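Local coordinates for carboxynorspermidine decarboxylase (Campylobacter jejuni subsp. jejuni 81116, PDB 3N29), which decarboxylates carboxynorspermidine to norspermidine with pyridoxal-5'-phosphate as its cofactor, at residues H135-S140 against M230-F235; L298-S301 against H305-D308; S301-A304 against T309-M312. All coordinates share one frame; numbering follows the deposited sequence. Where two conformers were deposited one is given.

Interaction 1. Residues H135-S140 against M230-F235; sequences HIVFNS and MKWVNF
With CG of H135 set anti to its carbonyl carbon (chi1 -72°) and CG of W232 held between its own backbone N and carbonyl carbon (chi1 49°), the two rings reach toward each other from opposite directions and meet face to face. The imidazole lies over the five-membered ring of the indole in an offset stack, with centroids 3.9 Å apart and planes at 19°. V137 comes to the indole differently, at its edge and near its plane, where CG2 of V137 is 3.7 Å from CH2 of W232. A water links the strands beside the stack. It lies 3.0 Å from ND1 of H135 and accepts from ND2 of N234, an amide nitrogen that also donates to E269 of the cofactor pocket. The indole NE1 is bonded to S155, which should help fix the rotation of the ring, while Y267 meets the imidazole edge-to-face and the ring of H115 also touches it. Strands 135-138 and 232-234 are not neighbours in their sheet; 155-159 and 198-200 lie between them. Such side-chain stacking across the interior is core filling of the eight-stranded parallel beta/alpha barrel that binds the cofactor in this decarboxylase family.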
ATOM      1  N   HIS A 135      12.276  25.357   9.713  1.00 15.97           N
ATOM      2  CA  HIS A 135      12.411  24.657  10.959  1.00 16.18           C
ATOM      3  C   HIS A 135      12.845  23.198  10.719  1.00 16.29           C
ATOM      4  O   HIS A 135      12.365  22.572   9.767  1.00 14.91           O
ATOM      5  CB  HIS A 135      11.063  24.569  11.632  1.00 17.63           C
ATOM      6  CG  HIS A 135      10.566  25.868  12.185  1.00 18.14           C
ATOM      7  ND1 HIS A 135       9.507  25.927  13.073  1.00 17.46           N
ATOM      8  CD2 HIS A 135      10.941  27.153  11.951  1.00 20.88           C
ATOM      9  CE1 HIS A 135       9.314  27.194  13.420  1.00 18.04           C
ATOM     10  NE2 HIS A 135      10.163  27.954  12.750  1.00 17.71           N
ATOM     11  N   ILE A 136      13.721  22.682  11.591  1.00 15.63           N
ATOM     12  CA  ILE A 136      14.023  21.270  11.660  1.00 15.17           C
ATOM     13  C   ILE A 136      13.754  20.764  13.084  1.00 15.21           C
ATOM     14  O   ILE A 136      14.230  21.325  14.074  1.00 13.61           O
ATOM     15  CB  ILE A 136      15.433  20.973  11.202  1.00 15.38           C
ATOM     16  CG1 ILE A 136      15.589  21.268   9.692  1.00 16.44           C
ATOM     17  CG2 ILE A 136      15.791  19.429  11.385  1.00 15.65           C
ATOM     18  CD1 ILE A 136      17.126  21.259   9.223  1.00 15.73           C
ATOM     19  N   VAL A 137      13.012  19.660  13.197  1.00 14.89           N
ATOM     20  CA  VAL A 137      12.650  19.150  14.510  1.00 14.32           C
ATOM     21  C   VAL A 137      13.248  17.799  14.605  1.00 14.37           C
ATOM     22  O   VAL A 137      13.018  16.939  13.704  1.00 14.38           O
ATOM     23  CB  VAL A 137      11.157  19.049  14.737  1.00 14.74           C
ATOM     24  CG1 VAL A 137      10.828  18.258  16.027  1.00 16.38           C
ATOM     25  CG2 VAL A 137      10.545  20.434  14.760  1.00 17.02           C
ATOM     26  N   PHE A 138      14.049  17.618  15.643  1.00 12.62           N
ATOM     27  CA  PHE A 138      14.657  16.299  15.884  1.00 13.49           C
ATOM     28  C   PHE A 138      13.834  15.402  16.809  1.00 12.53           C
ATOM     29  O   PHE A 138      13.104  15.852  17.698  1.00 13.45           O
ATOM     30  CB  PHE A 138      16.068  16.465  16.438  1.00 12.85           C
ATOM     31  CG  PHE A 138      17.022  17.228  15.510  1.00 13.12           C
ATOM     32  CD1 PHE A 138      17.528  16.635  14.362  1.00 16.56           C
ATOM     33  CD2 PHE A 138      17.353  18.601  15.793  1.00 17.35           C
ATOM     34  CE1 PHE A 138      18.382  17.337  13.525  1.00 17.25           C
ATOM     35  CE2 PHE A 138      18.178  19.290  14.962  1.00 15.27           C
ATOM     36  CZ  PHE A 138      18.721  18.648  13.823  1.00 13.98           C
ATOM     37  N   ASN A 139      13.991  14.102  16.596  1.00 12.42           N
ATOM     38  CA  ASN A 139      13.300  13.079  17.365  1.00 11.59           C
ATOM     39  C   ASN A 139      14.026  12.620  18.669  1.00 11.30           C
ATOM     40  O   ASN A 139      13.421  12.044  19.523  1.00 11.43           O
ATOM     41  CB  ASN A 139      13.024  11.839  16.486  1.00 10.45           C
ATOM     42  CG  ASN A 139      12.141  10.852  17.171  1.00 11.42           C
ATOM     43  OD1 ASN A 139      12.591   9.737  17.536  1.00 10.78           O
ATOM     44  ND2 ASN A 139      10.897  11.267  17.425  1.00  8.04           N
ATOM     45  N   SER A 140      15.323  12.889  18.801  1.00 11.16           N
ATOM     46  CA  SER A 140      16.089  12.489  19.937  1.00 10.65           C
ATOM     47  C   SER A 140      17.267  13.488  20.121  1.00 11.12           C
ATOM     48  O   SER A 140      17.666  14.163  19.177  1.00  9.74           O
ATOM     49  CB  SER A 140      16.655  11.090  19.675  1.00 10.18           C
ATOM     50  OG  SER A 140      17.701  11.157  18.675  1.00 11.27           O
ATOM     51  N   MET A 230      11.519  29.088  24.758  1.00 20.57           N
ATOM     52  CA  MET A 230      11.440  28.777  23.331  1.00 18.18           C
ATOM     53  C   MET A 230      10.862  29.971  22.565  1.00 18.64           C
ATOM     54  O   MET A 230      10.204  30.862  23.150  1.00 18.49           O
ATOM     55  CB  MET A 230      10.593  27.504  23.168  1.00 18.51           C
ATOM     56  CG  MET A 230      11.173  26.234  23.818  1.00 11.84           C
ATOM     57  SD  MET A 230      12.715  25.841  23.087  1.00 10.20           S
ATOM     58  CE  MET A 230      13.396  24.637  24.204  1.00 15.15           C
ATOM     59  N   LYS A 231      11.096  30.000  21.255  1.00 18.10           N
ATOM     60  CA  LYS A 231      10.511  30.957  20.366  1.00 19.10           C
ATOM     61  C   LYS A 231       9.141  30.501  19.775  1.00 17.63           C
ATOM     62  O   LYS A 231       8.241  31.331  19.497  1.00 13.81           O
ATOM     63  CB  LYS A 231      11.514  31.230  19.245  1.00 20.93           C
ATOM     64  CG  LYS A 231      12.889  31.779  19.779  1.00 27.26           C
ATOM     65  CD  LYS A 231      13.573  32.712  18.762  1.00 32.98           C
ATOM     66  CE  LYS A 231      14.592  33.662  19.412  1.00 35.28           C
ATOM     67  NZ  LYS A 231      15.466  34.335  18.380  1.00 38.86           N
ATOM     68  N   TRP A 232       8.994  29.185  19.616  1.00 16.48           N
ATOM     69  CA  TRP A 232       7.777  28.565  19.076  1.00 16.26           C
ATOM     70  C   TRP A 232       7.510  27.192  19.652  1.00 16.77           C
ATOM     71  O   TRP A 232       8.410  26.514  20.147  1.00 15.27           O
ATOM     72  CB  TRP A 232       7.865  28.429  17.559  1.00 16.67           C
ATOM     73  CG  TRP A 232       9.141  27.803  17.026  1.00 15.22           C
ATOM     74  CD1 TRP A 232      10.272  28.450  16.645  1.00 15.96           C
ATOM     75  CD2 TRP A 232       9.352  26.408  16.725  1.00 14.46           C
ATOM     76  NE1 TRP A 232      11.179  27.560  16.136  1.00 17.27           N
ATOM     77  CE2 TRP A 232      10.634  26.297  16.182  1.00 15.06           C
ATOM     78  CE3 TRP A 232       8.557  25.272  16.843  1.00 15.90           C
ATOM     79  CZ2 TRP A 232      11.164  25.100  15.799  1.00 15.38           C
ATOM     80  CZ3 TRP A 232       9.083  24.049  16.494  1.00 15.66           C
ATOM     81  CH2 TRP A 232      10.376  23.969  15.953  1.00 17.02           C
ATOM     82  N   VAL A 233       6.235  26.806  19.551  1.00 17.49           N
ATOM     83  CA  VAL A 233       5.774  25.496  19.867  1.00 17.11           C
ATOM     84  C   VAL A 233       4.836  25.037  18.746  1.00 16.83           C
ATOM     85  O   VAL A 233       4.012  25.814  18.273  1.00 17.74           O
ATOM     86  CB  VAL A 233       5.059  25.536  21.234  1.00 18.08           C
ATOM     87  CG1 VAL A 233       4.415  24.159  21.580  1.00 16.75           C
ATOM     88  CG2 VAL A 233       6.055  25.849  22.345  1.00 18.24           C
ATOM     89  N   ASN A 234       4.948  23.772  18.339  1.00 16.33           N
ATOM     90  CA  ASN A 234       4.168  23.174  17.270  1.00 15.37           C
ATOM     91  C   ASN A 234       3.289  22.067  17.875  1.00 16.01           C
ATOM     92  O   ASN A 234       3.820  21.120  18.494  1.00 15.70           O
ATOM     93  CB  ASN A 234       5.155  22.615  16.254  1.00 15.54           C
ATOM     94  CG  ASN A 234       4.493  22.158  14.960  1.00 15.73           C
ATOM     95  OD1 ASN A 234       3.454  21.510  14.982  1.00 15.35           O
ATOM     96  ND2 ASN A 234       5.107  22.466  13.848  1.00 13.73           N
ATOM     97  N   PHE A 235       1.974  22.210  17.763  1.00 15.08           N
ATOM     98  CA  PHE A 235       1.009  21.312  18.428  1.00 14.83           C
ATOM     99  C   PHE A 235       0.634  20.135  17.499  1.00 14.84           C
ATOM    100  O   PHE A 235      -0.346  19.417  17.731  1.00 16.29           O
ATOM    101  CB  PHE A 235      -0.303  22.049  18.630  1.00 14.39           C
ATOM    102  CG  PHE A 235      -0.267  23.145  19.672  1.00 16.46           C
ATOM    103  CD1 PHE A 235       0.877  23.408  20.412  1.00 18.10           C
ATOM    104  CD2 PHE A 235      -1.437  23.830  19.944  1.00 12.85           C
ATOM    105  CE1 PHE A 235       0.875  24.395  21.368  1.00 18.64           C
ATOM    106  CE2 PHE A 235      -1.447  24.825  20.922  1.00 18.74           C
ATOM    107  CZ  PHE A 235      -0.282  25.086  21.629  1.00 15.70           C
TER
HETATM  108  O   HOH W   1       7.879  23.424  13.245  1.00 21.97           O

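Interaction 2. Residues L298-S301 against H305-D308; sequences LDTS and HMPD. With NSD (N-(3-aminopropyl)propane-1,3-diamine), chain D.
T300 and H305 run antiparallel past one another, and the hydroxyl of one meets the rim of the other's ring. OG1 of T300 stands at the edge of the imidazole, near its plane, and makes a hydrogen bond with ND1 of H305 at 2.8 Å; either atom could be the donor. The threonine presents this oxygen because it lies anti to its backbone N (chi1 -165°), which turns the methyl elsewhere: CG2 of T300 lies 4.4 Å from CE of M306, a bend at chi3 (-85°) bringing that terminal methyl toward T300. S301 meets the histidine over a face instead: its CB lies loosely above one side, 4.4 Å from ND1 of H305. The imidazole is thus approached both at its rim and from above by consecutive residues.

The backbone reinforces this grip. O of S301 accepts from N of H305 at 2.9 Å and receives a second, weak bond from N of M306 at 3.4 Å. The first closes a helical turn; M306 then leaves helical geometry, and the chain sets off into helix 307-311. Beyond the bend, the carboxylate of D308 faces the bound norspermidine. Its OD2 accepts from the terminal amine N3 of the ligand at 2.6 Å, while its OD1 forms a salt bridge with K382, so one oxygen meets the ligand amine, which is probably protonated, and the other the lysine. The path from strand 294-298 through helix 302-305 into helix 307-311 therefore leads to one end of the norspermidine pocket, where a short helix of the mixed-sheet region supplies D308 to bind the terminal amine and E272 also bonds the ligand.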
ATOM      1  N   LEU A 298     -15.927  -3.509 -10.119  1.00  2.00           N
ATOM      2  CA  LEU A 298     -15.590  -2.166 -10.527  1.00  2.12           C
ATOM      3  C   LEU A 298     -14.194  -2.090 -11.120  1.00  4.21           C
ATOM      4  O   LEU A 298     -13.353  -3.002 -10.901  1.00  5.06           O
ATOM      5  CB  LEU A 298     -15.679  -1.213  -9.372  1.00  3.00           C
ATOM      6  CG  LEU A 298     -16.926  -1.360  -8.540  1.00  2.00           C
ATOM      7  CD1 LEU A 298     -16.893  -0.344  -7.418  1.00  2.81           C
ATOM      8  CD2 LEU A 298     -18.217  -1.346  -9.411  1.00  4.18           C
ATOM      9  N   ASP A 299     -13.855  -0.920 -11.709  1.00  4.35           N
ATOM     10  CA  ASP A 299     -12.475  -0.699 -12.211  1.00  5.78           C
ATOM     11  C   ASP A 299     -11.549  -0.011 -11.223  1.00  6.64           C
ATOM     12  O   ASP A 299     -10.614   0.769 -11.553  1.00  6.49           O
ATOM     13  CB  ASP A 299     -12.502  -0.005 -13.603  1.00  6.20           C
ATOM     14  CG  ASP A 299     -13.147   1.396 -13.591  1.00  5.16           C
ATOM     15  OD1 ASP A 299     -13.566   1.845 -12.541  1.00  4.26           O
ATOM     16  OD2 ASP A 299     -13.222   2.027 -14.691  1.00  9.18           O
ATOM     17  N   THR A 300     -11.765  -0.289  -9.949  1.00  6.60           N
ATOM     18  CA  THR A 300     -10.952   0.258  -8.916  1.00  5.57           C
ATOM     19  C   THR A 300     -10.763  -0.873  -7.902  1.00  7.70           C
ATOM     20  O   THR A 300     -11.340  -1.952  -8.047  1.00  7.04           O
ATOM     21  CB  THR A 300     -11.536   1.535  -8.262  1.00  7.65           C
ATOM     22  OG1 THR A 300     -10.523   2.178  -7.510  1.00  8.99           O
ATOM     23  CG2 THR A 300     -12.727   1.269  -7.263  1.00  7.27           C
ATOM     24  N   SER A 301      -9.847  -0.660  -7.000  1.00  7.16           N
ATOM     25  CA  SER A 301      -9.460  -1.719  -6.026  1.00  9.23           C
ATOM     26  C   SER A 301      -9.351  -1.132  -4.644  1.00  9.30           C
ATOM     27  O   SER A 301      -8.735  -0.065  -4.418  1.00  9.28           O
ATOM     28  CB  SER A 301      -8.167  -2.391  -6.444  1.00  8.80           C
ATOM     29  OG  SER A 301      -7.444  -2.878  -5.337  1.00  8.02           O
ATOM     30  N   HIS A 305      -6.160   1.186  -4.212  1.00  7.32           N
ATOM     31  CA  HIS A 305      -6.651   2.583  -4.387  1.00  7.48           C
ATOM     32  C   HIS A 305      -7.304   3.209  -3.155  1.00  8.17           C
ATOM     33  O   HIS A 305      -7.373   4.430  -3.053  1.00  8.50           O
ATOM     34  CB  HIS A 305      -7.625   2.653  -5.600  1.00  7.28           C
ATOM     35  CG  HIS A 305      -7.042   2.166  -6.901  1.00  4.38           C
ATOM     36  ND1 HIS A 305      -7.819   1.757  -7.945  1.00  7.02           N
ATOM     37  CD2 HIS A 305      -5.764   1.946  -7.287  1.00  2.86           C
ATOM     38  CE1 HIS A 305      -7.057   1.328  -8.945  1.00  5.93           C
ATOM     39  NE2 HIS A 305      -5.796   1.447  -8.572  1.00  4.44           N
ATOM     40  N   MET A 306      -7.773   2.376  -2.180  1.00 11.22           N
ATOM     41  CA  MET A 306      -8.282   2.878  -0.925  1.00  9.85           C
ATOM     42  C   MET A 306      -7.644   2.017   0.171  1.00 10.47           C
ATOM     43  O   MET A 306      -8.371   1.376   0.931  1.00 12.65           O
ATOM     44  CB  MET A 306      -9.847   2.833  -0.844  1.00  8.47           C
ATOM     45  CG  MET A 306     -10.638   3.764  -1.906  1.00  9.04           C
ATOM     46  SD  MET A 306     -12.449   3.544  -1.878  1.00  4.80           S
ATOM     47  CE  MET A 306     -12.672   2.153  -2.961  1.00 13.75           C
ATOM     48  N   PRO A 307      -6.340   1.927   0.222  1.00 10.90           N
ATOM     49  CA  PRO A 307      -5.643   1.003   1.109  1.00 12.56           C
ATOM     50  C   PRO A 307      -6.065   1.074   2.574  1.00 10.77           C
ATOM     51  O   PRO A 307      -6.114   0.074   3.196  1.00 11.55           O
ATOM     52  CB  PRO A 307      -4.190   1.389   0.945  1.00 11.52           C
ATOM     53  CG  PRO A 307      -4.173   2.572   0.178  1.00 12.97           C
ATOM     54  CD  PRO A 307      -5.415   2.824  -0.456  1.00 12.67           C
ATOM     55  N   ASP A 308      -6.353   2.243   3.085  1.00 11.72           N
ATOM     56  CA  ASP A 308      -6.771   2.353   4.457  1.00 13.43           C
ATOM     57  C   ASP A 308      -8.078   1.624   4.770  1.00 12.91           C
ATOM     58  O   ASP A 308      -8.270   1.236   5.868  1.00 13.25           O
ATOM     59  CB  ASP A 308      -6.796   3.783   4.964  1.00 14.22           C
ATOM     60  CG  ASP A 308      -5.400   4.375   5.150  1.00 18.21           C
ATOM     61  OD1 ASP A 308      -4.395   3.663   5.168  1.00 18.24           O
ATOM     62  OD2 ASP A 308      -5.317   5.563   5.260  1.00 18.34           O
TER
HETATM   63  C1  NSD D1002      -4.325  10.627  10.116  1.00 57.70           C
HETATM   64  N1  NSD D1002      -5.526  11.307  10.505  1.00 56.76           N
HETATM   65  C2  NSD D1002      -3.818   9.691  11.161  1.00 60.03           C
HETATM   66  N2  NSD D1002      -1.980   8.518  10.184  1.00 61.40           N
HETATM   67  C3  NSD D1002      -2.370   9.385  11.024  1.00 62.11           C
HETATM   68  N3  NSD D1002      -3.276   6.408   6.568  1.00 52.57           N
HETATM   69  C4  NSD D1002      -2.714   7.828   9.416  1.00 57.55           C
HETATM   70  C5  NSD D1002      -1.983   6.886   8.501  1.00 56.37           C
HETATM   71  C6  NSD D1002      -2.923   5.900   7.854  1.00 54.98           C

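Interaction 3. Residues S301-A304 against T309-M312; sequences SSEA and TIIM
S302 and I310 meet by van der Waals contact, a hydroxyl against a methyl. I310 has CG1 anti to its carbonyl carbon and a second bend at chi2 -57°, and this brings CD1 of I310 to 3.7 Å from OG of S302. The same isoleucine also rests against the backbone of the next residue, its CG1 lying 4.1 Å from CA of E303. One residue earlier, OG1 of T309 approaches CB of S302 at 3.8 Å. E303 takes part differently: its CB points away, but the chain curls round at chi2 101°, and even so OE1 of E303 comes no nearer than 4.3 Å to CG2 of I310, a loose approach.

The polar groups are bonded to residues just before or outside these helices. OG of S302 is bonded to D353, while its other neighbour is the isoleucine methyl, and OG1 of T309 is bonded to O of M306. S301 caps the first helix: its OG accepts from N of A304 at 3.0 Å and 159°, and D353 meets this hydroxyl too, so one carboxylate holds two successive serines.

Charge enters from the partner molecule. OE2 of E303 forms a salt bridge with K382 of the second subunit, so its carboxylate lies near I310 on one oxygen and pairs across the dimer with the other. I311 of the second subunit packs on E303, I310 and I311.

Helix 302-305 follows strand 294-298, and helix 307-311 comes to lie beside it, S302 next to T309 and E303 next to I310; along the chain the pair lies between strands 294-298 and 321-325 of the mixed sheet, A304 bonds the backbone of T384, and the E303 and I310 face is set against the second subunit.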
ATOM      1  N   SER A 301      -9.847  -0.660  -7.000  1.00  7.16           N
ATOM      2  CA  SER A 301      -9.460  -1.719  -6.026  1.00  9.23           C
ATOM      3  C   SER A 301      -9.351  -1.132  -4.644  1.00  9.30           C
ATOM      4  O   SER A 301      -8.735  -0.065  -4.418  1.00  9.28           O
ATOM      5  CB  SER A 301      -8.167  -2.391  -6.444  1.00  8.80           C
ATOM      6  OG  SER A 301      -7.444  -2.878  -5.337  1.00  8.02           O
ATOM      7  N   SER A 302      -9.957  -1.824  -3.667  1.00  9.10           N
ATOM      8  CA  SER A 302      -9.823  -1.384  -2.280  1.00  9.66           C
ATOM      9  C   SER A 302      -8.375  -1.466  -1.885  1.00  8.84           C
ATOM     10  O   SER A 302      -7.846  -0.468  -1.370  1.00  8.88           O
ATOM     11  CB  SER A 302     -10.745  -2.243  -1.365  1.00 10.28           C
ATOM     12  OG  SER A 302     -10.372  -3.603  -1.550  1.00 15.97           O
ATOM     13  N   GLU A 303      -7.713  -2.571  -2.197  1.00  9.78           N
ATOM     14  CA  GLU A 303      -6.319  -2.814  -1.772  1.00 11.18           C
ATOM     15  C   GLU A 303      -5.305  -1.789  -2.352  1.00 10.30           C
ATOM     16  O   GLU A 303      -4.436  -1.285  -1.641  1.00 10.49           O
ATOM     17  CB  GLU A 303      -5.896  -4.185  -2.231  1.00 14.11           C
ATOM     18  CG  GLU A 303      -4.399  -4.488  -1.942  1.00 21.24           C
ATOM     19  CD  GLU A 303      -4.209  -5.377  -0.699  1.00 28.96           C
ATOM     20  OE1 GLU A 303      -5.237  -5.968  -0.228  1.00 30.27           O
ATOM     21  OE2 GLU A 303      -3.039  -5.474  -0.236  1.00 24.28           O
ATOM     22  N   ALA A 304      -5.478  -1.441  -3.633  1.00  7.80           N
ATOM     23  CA  ALA A 304      -4.494  -0.607  -4.329  1.00  7.14           C
ATOM     24  C   ALA A 304      -4.850   0.863  -4.267  1.00  7.46           C
ATOM     25  O   ALA A 304      -3.920   1.720  -4.283  1.00  8.00           O
ATOM     26  CB  ALA A 304      -4.382  -1.096  -5.779  1.00  5.71           C
ATOM     27  N   THR A 309      -8.929   1.399   3.780  1.00 13.14           N
ATOM     28  CA  THR A 309     -10.121   0.638   4.008  1.00 12.89           C
ATOM     29  C   THR A 309      -9.773  -0.796   4.463  1.00 14.64           C
ATOM     30  O   THR A 309     -10.491  -1.359   5.229  1.00 13.77           O
ATOM     31  CB  THR A 309     -11.068   0.634   2.803  1.00 13.07           C
ATOM     32  OG1 THR A 309     -10.457   0.032   1.682  1.00 12.81           O
ATOM     33  CG2 THR A 309     -11.492   2.052   2.477  1.00  8.34           C
ATOM     34  N   ILE A 310      -8.679  -1.333   3.930  1.00 14.22           N
ATOM     35  CA  ILE A 310      -8.203  -2.694   4.262  1.00 15.20           C
ATOM     36  C   ILE A 310      -7.359  -2.652   5.530  1.00 17.41           C
ATOM     37  O   ILE A 310      -7.533  -3.515   6.408  1.00 17.22           O
ATOM     38  CB  ILE A 310      -7.308  -3.270   3.136  1.00 15.23           C
ATOM     39  CG1 ILE A 310      -8.137  -3.302   1.845  1.00 17.76           C
ATOM     40  CG2 ILE A 310      -6.799  -4.717   3.529  1.00 17.41           C
ATOM     41  CD1 ILE A 310      -9.386  -4.090   1.982  1.00 17.97           C
ATOM     42  N   ILE A 311      -6.481  -1.648   5.645  1.00 15.61           N
ATOM     43  CA  ILE A 311      -5.528  -1.571   6.763  1.00 17.50           C
ATOM     44  C   ILE A 311      -6.182  -1.301   8.105  1.00 18.63           C
ATOM     45  O   ILE A 311      -5.872  -1.980   9.098  1.00 17.27           O
ATOM     46  CB  ILE A 311      -4.388  -0.556   6.451  1.00 17.35           C
ATOM     47  CG1 ILE A 311      -3.531  -1.117   5.282  1.00 19.04           C
ATOM     48  CG2 ILE A 311      -3.452  -0.229   7.688  1.00 15.66           C
ATOM     49  CD1 ILE A 311      -2.612  -0.056   4.632  1.00 24.23           C
ATOM     50  N   MET A 312      -7.127  -0.367   8.152  1.00 18.39           N
ATOM     51  CA  MET A 312      -7.672   0.113   9.439  0.50 18.62           C
ATOM     52  C   MET A 312      -8.442  -0.993  10.181  1.00 19.40           C
ATOM     53  O   MET A 312      -8.129  -1.263  11.322  1.00 18.73           O
ATOM     54  CB  MET A 312      -8.534   1.380   9.289  0.50 18.17           C
ATOM     55  CG  MET A 312      -7.738   2.650   9.056  0.50 20.45           C
ATOM     56  SD  MET A 312      -8.751   4.157   8.889  0.50 24.37           S
ATOM     57  CE  MET A 312      -9.941   3.939  10.228  0.50  9.33           C
TER

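After strand 46-50 of the mixed sheet, the chain builds the parallel barrel, and interaction 1 closes a loop of 89 residues there, bringing strand 135-138 across the interior to strand 232-234. It is complete well before the others open. Interaction 2 opens at L298 and interaction 3 at S301, the residue they share, and each closes a very short excursion, only three and four residues. They interleave rather than nest, because 305-308 lies between the two segments of interaction 3. Their centres are 6 Å apart, and together they fold the turn after strand 294-298 into two short helices. The barrel contact lies 34 to 37 Å away, centre to centre, on the opposite side of the chain's centre.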